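Local coordinates for protein ATP-dependent DNA helicase (Mycobacterium smegmatis, PDB 5V9X) that unwinds RNA:DNA hybrids as an ATP-driven 3'-to-5' helicase that tracks along a single strand of DNA, at residues T49-D54 and V67-G72; L77-W82 and I223-T228; G711-A716 and F755-D760; P764-E769 and Y836-L841. All blocks are in the same frame, centred on the assembly; numbering follows the deposited sequence.

Interaction 1 (T49-D54 and V67-G72); sequences TPAQAD and VIAPTG. With ANP (phosphoaminophosphonic acid-adenylate ester), chain C.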
loop_
_atom_site.group_PDB
_atom_site.type_symbol
_atom_site.label_atom_id
_atom_site.label_comp_id
_atom_site.label_asym_id
_atom_site.label_seq_id
_atom_site.Cartn_x
_atom_site.Cartn_y
_atom_site.Cartn_z
ATOM N N THR A 49 -1.876 28.787 -5.119
ATOM C CA THR A 49 -1.779 27.928 -6.287
ATOM C C THR A 49 -3.169 27.627 -6.828
ATOM O O THR A 49 -4.165 27.755 -6.109
ATOM C CB THR A 49 -1.060 26.626 -5.932
ATOM O OG1 THR A 49 -1.843 25.881 -4.989
ATOM C CG2 THR A 49 0.311 26.917 -5.337
ATOM N N PRO A 50 -3.274 27.251 -8.108
ATOM C CA PRO A 50 -4.591 26.880 -8.654
ATOM C C PRO A 50 -5.359 25.887 -7.797
ATOM O O PRO A 50 -6.558 26.078 -7.560
ATOM C CB PRO A 50 -4.230 26.298 -10.025
ATOM C CG PRO A 50 -3.016 27.049 -10.426
ATOM C CD PRO A 50 -2.240 27.303 -9.158
ATOM N N ALA A 51 -4.695 24.833 -7.311
ATOM C CA ALA A 51 -5.379 23.850 -6.479
ATOM C C ALA A 51 -5.939 24.478 -5.210
ATOM O O ALA A 51 -6.994 24.056 -4.726
ATOM C CB ALA A 51 -4.432 22.702 -6.133
ATOM N N GLN A 52 -5.259 25.485 -4.660
ATOM C CA GLN A 52 -5.782 26.173 -3.484
ATOM C C GLN A 52 -6.998 27.022 -3.837
ATOM O O GLN A 52 -8.024 26.972 -3.146
ATOM C CB GLN A 52 -4.690 27.036 -2.851
ATOM C CG GLN A 52 -3.654 26.246 -2.076
ATOM C CD GLN A 52 -2.455 27.084 -1.689
ATOM O OE1 GLN A 52 -2.133 28.068 -2.354
ATOM N NE2 GLN A 52 -1.789 26.701 -0.606
ATOM N N ALA A 53 -6.902 27.811 -4.911
ATOM C CA ALA A 53 -8.000 28.694 -5.291
ATOM C C ALA A 53 -9.270 27.902 -5.576
ATOM O O ALA A 53 -10.357 28.259 -5.109
ATOM C CB ALA A 53 -7.599 29.531 -6.505
ATOM N N ASP A 54 -9.147 26.813 -6.340
ATOM C CA ASP A 54 -10.306 25.975 -6.632
ATOM C C ASP A 54 -10.836 25.310 -5.367
ATOM O O ASP A 54 -12.047 25.290 -5.123
ATOM C CB ASP A 54 -9.942 24.918 -7.674
ATOM C CG ASP A 54 -9.389 25.515 -8.951
ATOM O OD1 ASP A 54 -9.443 26.752 -9.107
ATOM O OD2 ASP A 54 -8.894 24.740 -9.796
ATOM N N VAL A 67 -9.165 17.004 -3.666
ATOM C CA VAL A 67 -8.144 17.833 -4.294
ATOM C C VAL A 67 -7.093 16.917 -4.906
ATOM O O VAL A 67 -6.480 16.103 -4.207
ATOM C CB VAL A 67 -7.518 18.810 -3.287
ATOM C CG1 VAL A 67 -6.564 19.761 -3.990
ATOM C CG2 VAL A 67 -8.611 19.580 -2.552
ATOM N N ILE A 68 -6.889 17.046 -6.213
ATOM C CA ILE A 68 -5.947 16.220 -6.961
ATOM C C ILE A 68 -4.929 17.170 -7.575
ATOM O O ILE A 68 -5.223 17.864 -8.557
ATOM C CB ILE A 68 -6.643 15.378 -8.034
ATOM C CG1 ILE A 68 -7.769 14.550 -7.412
ATOM C CG2 ILE A 68 -5.639 14.479 -8.740
ATOM C CD1 ILE A 68 -8.657 13.876 -8.433
ATOM N N ALA A 69 -3.728 17.204 -7.007
ATOM C CA ALA A 69 -2.681 18.110 -7.456
ATOM C C ALA A 69 -1.338 17.519 -7.061
ATOM O O ALA A 69 -1.261 16.741 -6.103
ATOM C CB ALA A 69 -2.861 19.511 -6.852
ATOM N N PRO A 70 -0.255 17.873 -7.775
ATOM C CA PRO A 70 1.061 17.292 -7.465
ATOM C C PRO A 70 1.576 17.626 -6.071
ATOM O O PRO A 70 0.919 18.339 -5.307
ATOM C CB PRO A 70 1.967 17.889 -8.550
ATOM C CG PRO A 70 1.246 19.096 -9.045
ATOM C CD PRO A 70 -0.204 18.755 -8.953
ATOM N N THR A 71 2.768 17.120 -5.739
ATOM C CA THR A 71 3.263 17.214 -4.368
ATOM C C THR A 71 3.629 18.642 -3.983
ATOM O O THR A 71 3.575 18.995 -2.799
ATOM C CB THR A 71 4.464 16.288 -4.177
ATOM O OG1 THR A 71 5.401 16.489 -5.242
ATOM C CG2 THR A 71 4.016 14.831 -4.167
ATOM N N GLY A 72 4.000 19.474 -4.950
ATOM C CA GLY A 72 4.307 20.860 -4.658
ATOM C C GLY A 72 3.158 21.792 -4.975
ATOM O O GLY A 72 3.294 22.693 -5.809
HETATM P PG ANP C . 2.147 16.376 -0.797
HETATM O O1G ANP C . 3.417 15.590 -0.868
HETATM O O2G ANP C . 1.359 15.995 0.513
HETATM O O3G ANP C . 1.251 16.061 -2.064
HETATM P PB ANP C . 1.161 18.955 -0.620
HETATM O O1B ANP C . 0.300 18.488 0.588
HETATM O O2B ANP C . 0.360 18.875 -1.874
HETATM N N3B ANP C . 2.538 18.017 -0.758
HETATM P PA ANP C . 2.088 20.897 1.035
HETATM O O1A ANP C . 2.874 19.870 1.765
HETATM O O2A ANP C . 0.817 21.333 1.763
HETATM O O3A ANP C . 1.605 20.425 -0.399
HETATM O "O5'" ANP C . 3.001 22.151 0.727
HETATM C "C5'" ANP C . 4.300 22.132 0.045
HETATM C "C4'" ANP C . 5.174 23.217 0.624
HETATM O "O4'" ANP C . 4.834 24.505 0.048
HETATM C "C3'" ANP C . 5.000 23.402 2.125
HETATM O "O3'" ANP C . 6.187 23.957 2.669
HETATM C "C2'" ANP C . 3.873 24.433 2.197
HETATM O "O2'" ANP C . 3.659 24.963 3.515
HETATM C "C1'" ANP C . 4.279 25.355 1.044
HETATM N N9 ANP C . 3.196 26.121 0.419
HETATM C C8 ANP C . 1.842 25.981 0.584
HETATM N N7 ANP C . 1.126 26.812 -0.136
HETATM C C5 ANP C . 2.075 27.560 -0.814
HETATM C C6 ANP C . 1.967 28.613 -1.741
HETATM N N6 ANP C . 0.803 29.114 -2.161
HETATM N N1 ANP C . 3.115 29.142 -2.229
HETATM C C2 ANP C . 4.282 28.642 -1.813
HETATM N N3 ANP C . 4.506 27.653 -0.943
HETATM C C4 ANP C . 3.355 27.149 -0.480
#

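Interaction 2 (L77-W82 and I223-T228); sequences LAAFLW and IGLSAT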
loop_
_atom_site.group_PDB
_atom_site.type_symbol
_atom_site.label_atom_id
_atom_site.label_comp_id
_atom_site.label_asym_id
_atom_site.label_seq_id
_atom_site.Cartn_x
_atom_site.Cartn_y
_atom_site.Cartn_z
ATOM N N LEU A 77 -2.859 23.599 3.162
ATOM C CA LEU A 77 -3.597 24.837 3.390
ATOM C C LEU A 77 -4.884 24.879 2.580
ATOM O O LEU A 77 -5.838 25.559 2.972
ATOM C CB LEU A 77 -2.724 26.046 3.061
ATOM C CG LEU A 77 -1.589 26.356 4.040
ATOM C CD1 LEU A 77 -0.768 27.535 3.554
ATOM C CD2 LEU A 77 -2.124 26.607 5.441
ATOM N N ALA A 78 -4.928 24.171 1.448
ATOM C CA ALA A 78 -6.174 24.062 0.697
ATOM C C ALA A 78 -7.277 23.463 1.558
ATOM O O ALA A 78 -8.412 23.950 1.557
ATOM C CB ALA A 78 -5.962 23.222 -0.562
ATOM N N ALA A 79 -6.953 22.416 2.317
ATOM C CA ALA A 79 -7.952 21.747 3.139
ATOM C C ALA A 79 -8.140 22.419 4.492
ATOM O O ALA A 79 -9.217 22.306 5.088
ATOM C CB ALA A 79 -7.570 20.281 3.336
ATOM N N PHE A 80 -7.128 23.127 4.988
ATOM C CA PHE A 80 -7.150 23.632 6.355
ATOM C C PHE A 80 -7.570 25.092 6.470
ATOM O O PHE A 80 -8.270 25.446 7.423
ATOM C CB PHE A 80 -5.773 23.458 7.008
ATOM C CG PHE A 80 -5.615 22.167 7.760
ATOM C CD1 PHE A 80 -6.150 22.021 9.030
ATOM C CD2 PHE A 80 -4.924 21.102 7.203
ATOM C CE1 PHE A 80 -6.005 20.837 9.729
ATOM C CE2 PHE A 80 -4.775 19.915 7.897
ATOM C CZ PHE A 80 -5.315 19.781 9.161
ATOM N N LEU A 81 -7.174 25.946 5.518
ATOM C CA LEU A 81 -7.218 27.389 5.753
ATOM C C LEU A 81 -8.637 27.888 5.997
ATOM O O LEU A 81 -8.856 28.743 6.864
ATOM C CB LEU A 81 -6.591 28.141 4.580
ATOM C CG LEU A 81 -6.324 29.618 4.882
ATOM C CD1 LEU A 81 -5.276 29.751 5.979
ATOM C CD2 LEU A 81 -5.905 30.374 3.633
ATOM N N TRP A 82 -9.613 27.381 5.242
ATOM C CA TRP A 82 -10.987 27.828 5.443
ATOM C C TRP A 82 -11.482 27.470 6.838
ATOM O O TRP A 82 -12.105 28.291 7.520
ATOM C CB TRP A 82 -11.912 27.235 4.380
ATOM C CG TRP A 82 -13.323 27.699 4.553
ATOM C CD1 TRP A 82 -14.357 26.996 5.099
ATOM C CD2 TRP A 82 -13.849 28.987 4.211
ATOM N NE1 TRP A 82 -15.498 27.762 5.103
ATOM C CE2 TRP A 82 -15.213 28.989 4.563
ATOM C CE3 TRP A 82 -13.300 30.136 3.632
ATOM C CZ2 TRP A 82 -16.037 30.094 4.355
ATOM C CZ3 TRP A 82 -14.120 31.233 3.428
ATOM C CH2 TRP A 82 -15.472 31.203 3.788
ATOM N N ILE A 223 -12.986 16.219 3.122
ATOM C CA ILE A 223 -12.003 16.743 2.181
ATOM C C ILE A 223 -10.899 15.710 2.009
ATOM O O ILE A 223 -10.337 15.225 2.998
ATOM C CB ILE A 223 -11.423 18.089 2.657
ATOM C CG1 ILE A 223 -12.545 19.117 2.832
ATOM C CG2 ILE A 223 -10.375 18.594 1.677
ATOM C CD1 ILE A 223 -12.145 20.326 3.649
ATOM N N GLY A 224 -10.592 15.375 0.760
ATOM C CA GLY A 224 -9.557 14.409 0.450
ATOM C C GLY A 224 -8.441 15.037 -0.362
ATOM O O GLY A 224 -8.669 15.945 -1.165
ATOM N N LEU A 225 -7.224 14.537 -0.148
ATOM C CA LEU A 225 -6.025 15.066 -0.782
ATOM C C LEU A 225 -5.170 13.917 -1.294
ATOM O O LEU A 225 -5.000 12.910 -0.603
ATOM C CB LEU A 225 -5.206 15.913 0.202
ATOM C CG LEU A 225 -5.976 16.931 1.041
ATOM C CD1 LEU A 225 -5.091 17.516 2.128
ATOM C CD2 LEU A 225 -6.531 18.024 0.151
ATOM N N SER A 226 -4.634 14.074 -2.503
ATOM C CA SER A 226 -3.703 13.100 -3.060
ATOM C C SER A 226 -3.154 13.618 -4.379
ATOM O O SER A 226 -3.883 14.232 -5.163
ATOM C CB SER A 226 -4.368 11.735 -3.277
ATOM O OG SER A 226 -3.458 10.822 -3.870
ATOM N N ALA A 227 -1.870 13.364 -4.611
ATOM C CA ALA A 227 -1.236 13.654 -5.887
ATOM C C ALA A 227 -1.400 12.529 -6.898
ATOM O O ALA A 227 -1.050 12.712 -8.070
ATOM C CB ALA A 227 0.254 13.934 -5.680
ATOM N N THR A 228 -1.920 11.374 -6.476
ATOM C CA THR A 228 -1.986 10.168 -7.305
ATOM C C THR A 228 -3.392 9.580 -7.189
ATOM O O THR A 228 -3.635 8.668 -6.395
ATOM C CB THR A 228 -0.909 9.169 -6.881
ATOM O OG1 THR A 228 -1.004 8.936 -5.470
ATOM C CG2 THR A 228 0.476 9.712 -7.201
#

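Interaction 3 (G711-A716 and F755-D760); sequences GPLALA and FVFDAD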
loop_
_atom_site.group_PDB
_atom_site.type_symbol
_atom_site.label_atom_id
_atom_site.label_comp_id
_atom_site.label_asym_id
_atom_site.label_seq_id
_atom_site.Cartn_x
_atom_site.Cartn_y
_atom_site.Cartn_z
ATOM N N GLY A 711 -1.049 -16.096 -10.361
ATOM C CA GLY A 711 -1.567 -16.825 -9.228
ATOM C C GLY A 711 -2.670 -17.787 -9.622
ATOM O O GLY A 711 -2.539 -19.006 -9.471
ATOM N N PRO A 712 -3.783 -17.258 -10.144
ATOM C CA PRO A 712 -4.875 -18.150 -10.563
ATOM C C PRO A 712 -4.506 -19.036 -11.737
ATOM O O PRO A 712 -5.047 -20.143 -11.855
ATOM C CB PRO A 712 -6.002 -17.176 -10.927
ATOM C CG PRO A 712 -5.292 -15.926 -11.323
ATOM C CD PRO A 712 -4.111 -15.843 -10.395
ATOM N N LEU A 713 -3.608 -18.584 -12.616
ATOM C CA LEU A 713 -3.180 -19.434 -13.722
ATOM C C LEU A 713 -2.430 -20.659 -13.220
ATOM O O LEU A 713 -2.562 -21.743 -13.801
ATOM C CB LEU A 713 -2.317 -18.637 -14.702
ATOM C CG LEU A 713 -1.829 -19.403 -15.935
ATOM C CD1 LEU A 713 -2.993 -20.064 -16.654
ATOM C CD2 LEU A 713 -1.070 -18.484 -16.877
ATOM N N ALA A 714 -1.655 -20.515 -12.141
ATOM C CA ALA A 714 -0.987 -21.672 -11.556
ATOM C C ALA A 714 -1.988 -22.661 -10.972
ATOM O O ALA A 714 -1.758 -23.874 -11.023
ATOM C CB ALA A 714 0.007 -21.219 -10.485
ATOM N N LEU A 715 -3.097 -22.165 -10.413
ATOM C CA LEU A 715 -4.155 -23.057 -9.948
ATOM C C LEU A 715 -4.685 -23.919 -11.084
ATOM O O LEU A 715 -4.886 -25.127 -10.916
ATOM C CB LEU A 715 -5.296 -22.247 -9.331
ATOM C CG LEU A 715 -5.025 -21.449 -8.057
ATOM C CD1 LEU A 715 -6.233 -20.596 -7.711
ATOM C CD2 LEU A 715 -4.684 -22.384 -6.913
ATOM N N ALA A 716 -4.921 -23.311 -12.249
ATOM C CA ALA A 716 -5.448 -24.056 -13.385
ATOM C C ALA A 716 -4.434 -25.073 -13.893
ATOM O O ALA A 716 -4.782 -26.226 -14.168
ATOM C CB ALA A 716 -5.851 -23.090 -14.499
ATOM N N PHE A 755 -0.264 -24.291 -20.395
ATOM C CA PHE A 755 -0.674 -23.010 -19.835
ATOM C C PHE A 755 -1.909 -22.424 -20.504
ATOM O O PHE A 755 -2.570 -21.570 -19.904
ATOM C CB PHE A 755 0.478 -22.004 -19.933
ATOM C CG PHE A 755 1.754 -22.479 -19.297
ATOM C CD1 PHE A 755 1.940 -22.383 -17.925
ATOM C CD2 PHE A 755 2.769 -23.022 -20.068
ATOM C CE1 PHE A 755 3.115 -22.822 -17.337
ATOM C CE2 PHE A 755 3.947 -23.462 -19.486
ATOM C CZ PHE A 755 4.120 -23.362 -18.118
ATOM N N VAL A 756 -2.240 -22.864 -21.715
ATOM C CA VAL A 756 -3.308 -22.247 -22.495
ATOM C C VAL A 756 -4.649 -22.845 -22.095
ATOM O O VAL A 756 -4.818 -24.070 -22.076
ATOM C CB VAL A 756 -3.052 -22.428 -23.999
ATOM C CG1 VAL A 756 -4.167 -21.788 -24.811
ATOM C CG2 VAL A 756 -1.704 -21.843 -24.370
ATOM N N PHE A 757 -5.610 -21.978 -21.780
ATOM C CA PHE A 757 -6.965 -22.376 -21.434
ATOM C C PHE A 757 -7.960 -21.550 -22.239
ATOM O O PHE A 757 -7.640 -20.469 -22.740
ATOM C CB PHE A 757 -7.244 -22.199 -19.935
ATOM C CG PHE A 757 -6.580 -23.225 -19.063
ATOM C CD1 PHE A 757 -5.222 -23.154 -18.789
ATOM C CD2 PHE A 757 -7.318 -24.253 -18.499
ATOM C CE1 PHE A 757 -4.613 -24.098 -17.982
ATOM C CE2 PHE A 757 -6.715 -25.199 -17.691
ATOM C CZ PHE A 757 -5.362 -25.121 -17.433
ATOM N N ASP A 758 -9.180 -22.072 -22.354
ATOM C CA ASP A 758 -10.252 -21.322 -22.992
ATOM C C ASP A 758 -10.735 -20.207 -22.071
ATOM O O ASP A 758 -10.699 -20.327 -20.843
ATOM C CB ASP A 758 -11.413 -22.247 -23.357
ATOM C CG ASP A 758 -11.154 -23.038 -24.627
ATOM O OD1 ASP A 758 -10.639 -22.452 -25.603
ATOM O OD2 ASP A 758 -11.463 -24.249 -24.651
ATOM N N ALA A 759 -11.186 -19.107 -22.682
ATOM C CA ALA A 759 -11.589 -17.939 -21.904
ATOM C C ALA A 759 -12.743 -18.264 -20.964
ATOM O O ALA A 759 -12.761 -17.812 -19.813
ATOM C CB ALA A 759 -11.965 -16.789 -22.839
ATOM N N ASP A 760 -13.712 -19.053 -21.430
ATOM C CA ASP A 760 -14.837 -19.451 -20.591
ATOM C C ASP A 760 -14.498 -20.596 -19.648
ATOM O O ASP A 760 -15.323 -20.945 -18.798
ATOM C CB ASP A 760 -16.033 -19.840 -21.464
ATOM C CG ASP A 760 -15.682 -20.886 -22.503
ATOM O OD1 ASP A 760 -14.537 -20.867 -23.002
ATOM O OD2 ASP A 760 -16.549 -21.729 -22.820
#

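Interaction 4 (P764-E769 and Y836-L841); sequences PIVTAE and YDVPAL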
loop_
_atom_site.group_PDB
_atom_site.type_symbol
_atom_site.label_atom_id
_atom_site.label_comp_id
_atom_site.label_asym_id
_atom_site.label_seq_id
_atom_site.Cartn_x
_atom_site.Cartn_y
_atom_site.Cartn_z
ATOM N N PRO A 764 -14.517 -20.679 -13.867
ATOM C CA PRO A 764 -14.980 -21.824 -13.064
ATOM C C PRO A 764 -13.845 -22.603 -12.424
ATOM O O PRO A 764 -13.952 -22.988 -11.253
ATOM C CB PRO A 764 -15.751 -22.676 -14.081
ATOM C CG PRO A 764 -16.128 -21.735 -15.160
ATOM C CD PRO A 764 -14.992 -20.772 -15.258
ATOM N N ILE A 765 -12.761 -22.846 -13.165
ATOM C CA ILE A 765 -11.627 -23.596 -12.624
ATOM C C ILE A 765 -11.066 -22.900 -11.390
ATOM O O ILE A 765 -10.875 -23.522 -10.338
ATOM C CB ILE A 765 -10.545 -23.781 -13.704
ATOM C CG1 ILE A 765 -10.996 -24.792 -14.758
ATOM C CG2 ILE A 765 -9.225 -24.205 -13.075
ATOM C CD1 ILE A 765 -10.060 -24.885 -15.945
ATOM N N VAL A 766 -10.791 -21.599 -11.506
ATOM C CA VAL A 766 -10.218 -20.851 -10.389
ATOM C C VAL A 766 -11.139 -20.911 -9.176
ATOM O O VAL A 766 -10.677 -20.993 -8.030
ATOM C CB VAL A 766 -9.928 -19.399 -10.816
ATOM C CG1 VAL A 766 -9.526 -18.556 -9.619
ATOM C CG2 VAL A 766 -8.832 -19.370 -11.870
ATOM N N THR A 767 -12.453 -20.892 -9.408
ATOM C CA THR A 767 -13.400 -20.959 -8.298
ATOM C C THR A 767 -13.331 -22.308 -7.591
ATOM O O THR A 767 -13.472 -22.380 -6.365
ATOM C CB THR A 767 -14.818 -20.688 -8.801
ATOM O OG1 THR A 767 -14.845 -19.432 -9.487
ATOM C CG2 THR A 767 -15.800 -20.632 -7.641
ATOM N N ALA A 768 -13.100 -23.385 -8.344
ATOM C CA ALA A 768 -13.067 -24.716 -7.749
ATOM C C ALA A 768 -11.753 -25.001 -7.031
ATOM O O ALA A 768 -11.731 -25.795 -6.083
ATOM C CB ALA A 768 -13.313 -25.776 -8.823
ATOM N N GLU A 769 -10.660 -24.368 -7.453
ATOM C CA GLU A 769 -9.346 -24.684 -6.909
ATOM C C GLU A 769 -8.938 -23.787 -5.753
ATOM O O GLU A 769 -8.129 -24.205 -4.916
ATOM C CB GLU A 769 -8.284 -24.596 -8.010
ATOM C CG GLU A 769 -8.468 -25.619 -9.110
ATOM C CD GLU A 769 -8.498 -27.033 -8.572
ATOM O OE1 GLU A 769 -7.732 -27.330 -7.630
ATOM O OE2 GLU A 769 -9.293 -27.847 -9.085
ATOM N N TYR A 836 -6.405 -11.917 -6.796
ATOM C CA TYR A 836 -6.381 -12.291 -8.200
ATOM C C TYR A 836 -6.966 -11.174 -9.063
ATOM O O TYR A 836 -7.599 -10.233 -8.575
ATOM C CB TYR A 836 -7.164 -13.584 -8.438
ATOM C CG TYR A 836 -6.634 -14.811 -7.723
ATOM C CD1 TYR A 836 -5.313 -14.887 -7.299
ATOM C CD2 TYR A 836 -7.463 -15.901 -7.479
ATOM C CE1 TYR A 836 -4.835 -16.011 -6.649
ATOM C CE2 TYR A 836 -6.994 -17.027 -6.829
ATOM C CZ TYR A 836 -5.681 -17.079 -6.417
ATOM O OH TYR A 836 -5.216 -18.202 -5.769
ATOM N N ASP A 837 -6.743 -11.296 -10.373
ATOM C CA ASP A 837 -7.367 -10.444 -11.386
ATOM C C ASP A 837 -7.858 -11.389 -12.480
ATOM O O ASP A 837 -7.182 -11.596 -13.491
ATOM C CB ASP A 837 -6.394 -9.389 -11.919
ATOM C CG ASP A 837 -7.055 -8.406 -12.872
ATOM O OD1 ASP A 837 -8.277 -8.520 -13.107
ATOM O OD2 ASP A 837 -6.346 -7.516 -13.392
ATOM N N VAL A 838 -9.034 -11.968 -12.265
ATOM C CA VAL A 838 -9.592 -12.966 -13.178
ATOM C C VAL A 838 -9.998 -12.328 -14.505
ATOM O O VAL A 838 -9.709 -12.909 -15.561
ATOM C CB VAL A 838 -10.764 -13.717 -12.526
ATOM C CG1 VAL A 838 -11.385 -14.691 -13.513
ATOM C CG2 VAL A 838 -10.292 -14.453 -11.280
ATOM N N PRO A 839 -10.666 -11.161 -14.526
ATOM C CA PRO A 839 -10.913 -10.504 -15.824
ATOM C C PRO A 839 -9.664 -10.327 -16.673
ATOM O O PRO A 839 -9.736 -10.471 -17.900
ATOM C CB PRO A 839 -11.520 -9.158 -15.412
ATOM C CG PRO A 839 -12.251 -9.466 -14.174
ATOM C CD PRO A 839 -11.403 -10.479 -13.444
ATOM N N ALA A 840 -8.518 -10.026 -16.060
ATOM C CA ALA A 840 -7.285 -9.931 -16.834
ATOM C C ALA A 840 -6.843 -11.299 -17.339
ATOM O O ALA A 840 -6.395 -11.428 -18.484
ATOM C CB ALA A 840 -6.181 -9.286 -16.000
ATOM N N LEU A 841 -6.959 -12.332 -16.501
ATOM C CA LEU A 841 -6.615 -13.678 -16.944
ATOM C C LEU A 841 -7.531 -14.146 -18.066
ATOM O O LEU A 841 -7.092 -14.871 -18.965
ATOM C CB LEU A 841 -6.673 -14.652 -15.768
ATOM C CG LEU A 841 -6.306 -16.109 -16.067
ATOM C CD1 LEU A 841 -4.902 -16.205 -16.643
ATOM C CD2 LEU A 841 -6.427 -16.970 -14.819
#

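Interaction 1 (T49-D54 and V67-G72)
Helix 50-60 begins beside the end of strand 64-68, and the backbones come nearest at Ala51 and Ala69, whose CA atoms lie 6.4 Å apart. The two segments bring together two elements of an SF2 helicase nucleotide site: a glutamine placed as in the Q motif, and what is probably the Walker A loop. They meet through methyls alone. Ala51 CB sits 3.6 Å from Ala69 CB and 4.2 Å from Val67 CG1, with no hydrogen bond between the segments, so the first turn of the helix can lie close over the strand end. Thr49 is the N-cap, and with Gln52 it forms a capping box, in which the bond from Gln52 N to Thr49 OG1 is weak. Thr49 OG1 is also hydrogen-bonded to Ser73 O in the probable Walker A loop. The CB of Gln52 points away from 67-72. With CG beside its own backbone N (chi1 -75°) and the chain extended from there, its amide reaches the adenine of the bound AMP-PNP. The amide reads the base with both ends. NE2 donates to N7 of ANP at 3.0 Å. OE1 accepts from N6 of ANP at 3.1 Å, and the same oxygen takes a second hydrogen bond from Thr49 N.

Interaction 2 (L77-W82 and I223-T228)
Ala79 on helix 75-88 sets its single methyl against two residues of strand 221-226, Ile223 and Leu225, which lie on the same face because they are two apart. The CA atoms of Ala79 and Ile223 are 6.5 Å apart, a spacing that a small residue on the helix allows. Ile223 presents two different branches. Its CG2 lies opposite the backbone N across the CA-CB bond and comes to 3.7 Å from Ala79 CB. CG1 stands beside that N (chi1 -59°), and since the chain then runs on extended, CD1 arrives 3.8 Å from Ala79 O. In Leu225 CG is likewise beside the backbone N (chi1 -46°), but here the forked end straddles the alanine methyl, with CD1 at 3.9 Å and CD2 at 4.0 Å from Ala79 CB. The methyl-to-methyl contacts are buried and apolar. Just beyond, Ser226, Ala227 and Thr228 spell the SAT sequence of helicase motif III. Ser226 OG accepts from Thr228 N at 3.1 Å, forming an ST turn, and Thr228 OG1 bonds to Gln411 in the second RecA-like domain. In this first RecA-like domain the helix that follows the probable Walker A loop packs on one face of the parallel sheet: strand 221-226 runs between strands 187-191 and 64-68, Ala79 also touches Ile189 of the former, and helix 50-60 packs alongside through Ile59 on Ile223.

Interaction 3 (G711-A716 and F755-D760)
Phe757 reaches from the chain leading into helix 759-769 to the side of helix 707-725, where Ala716 and Leu713 receive it. Its CB points at that helix, and CG stands beside the backbone N (chi1 -74°), which turns one face of the ring to Ala716. At the near end of the ring, CD1 lies 4.4 Å from Leu713 CD1, which comes in obliquely, and the carbonyl oxygen Phe755 O lies at the ring edge, in its plane. Further out, CE1 is 3.8 Å and CE2 3.9 Å from Ala716 CB. The tip, CZ, is nearer still to Ala716 CB at 3.6 Å and meets Ala716 O at 3.5 Å. The methyl therefore stands over one face, displaced toward the rim, as a CH-pi contact 23° off the ring normal. Leu713 CD1 also lies 3.6 Å from Phe755 O. The Phe755 ring packs on Val699 and Leu701 of strand 697-702, and Leu713 reaches Leu701 too, all within the DEAD/H associated region. Arg720, further along helix 707-725, adds a hydrogen bond to Val756 O and a cation-pi contact with the Phe757 ring. Between the two segments themselves there is no hydrogen bond, so apolar fit and the CH-pi contact are what join them.

Interaction 4 (P764-E769 and Y836-L841)
Val766 of helix 759-769 meets Tyr836, Val838 and Leu841, at and just before the first turn of helix 838-849. This is helix-on-helix packing within the DEAD/H associated region, with CA atoms no nearer than the 8.4 Å between Val766 and Val838. The apolar contacts come first. Val766 puts CG1 opposite its backbone N (chi1 172°), which spreads its two methyls over different partners. CG1 comes obliquely to the Tyr836 ring, 4.0 Å from CD2 and 4.1 Å from CE2, where the valine and tyrosine side chains run alongside each other, pointing opposite ways. The same methyl is 4.5 Å from Val838 CG2, while Val766 CG2 lies 4.5 Å from Leu841 CD2. One valine is thus spread across a tyrosine, a valine and a leucine, in loose van der Waals contact. The charged contacts lie to the side: Glu769 makes salt bridges with Arg719 and Arg722, tying the end of helix 759-769 to helix 707-725. That helix also packs on Tyr836 through Pro712 and Leu715. The last kind is side-chain capping of a helix N-terminus. Tyr836 is where the preceding helix gives way, and Asp837 is the N-cap of the next. Its carboxylate folds back over the first turn, where OD1 accepts a weak hydrogen bond from Ala840 N, 3.3 Å long with an angle of 154° at the hydrogen.

Overall arrangement
The four contacts fall into two pairs far apart in the chain's fold. Interactions 1 and 2, with centres 8 Å apart, share the first RecA-like sheet: Val67 N probably bonds to Gly224 O at 2.8 Å, and Val67 CB packs on Leu225 CD2 at 3.7 Å. Interaction 1 touches AMP-PNP, while in interaction 2 the Leu225 side chain stays about 6 Å from it and about 5 Å from the bound magnesium ion. Interactions 3 and 4 lie 7 Å apart between centres and share helix 759-769, with Pro712 CB 3.7 Å from Val766 CG2. Centres of the two pairs are about 39 to 44 Å apart, so this second pair is remote from the nucleotide.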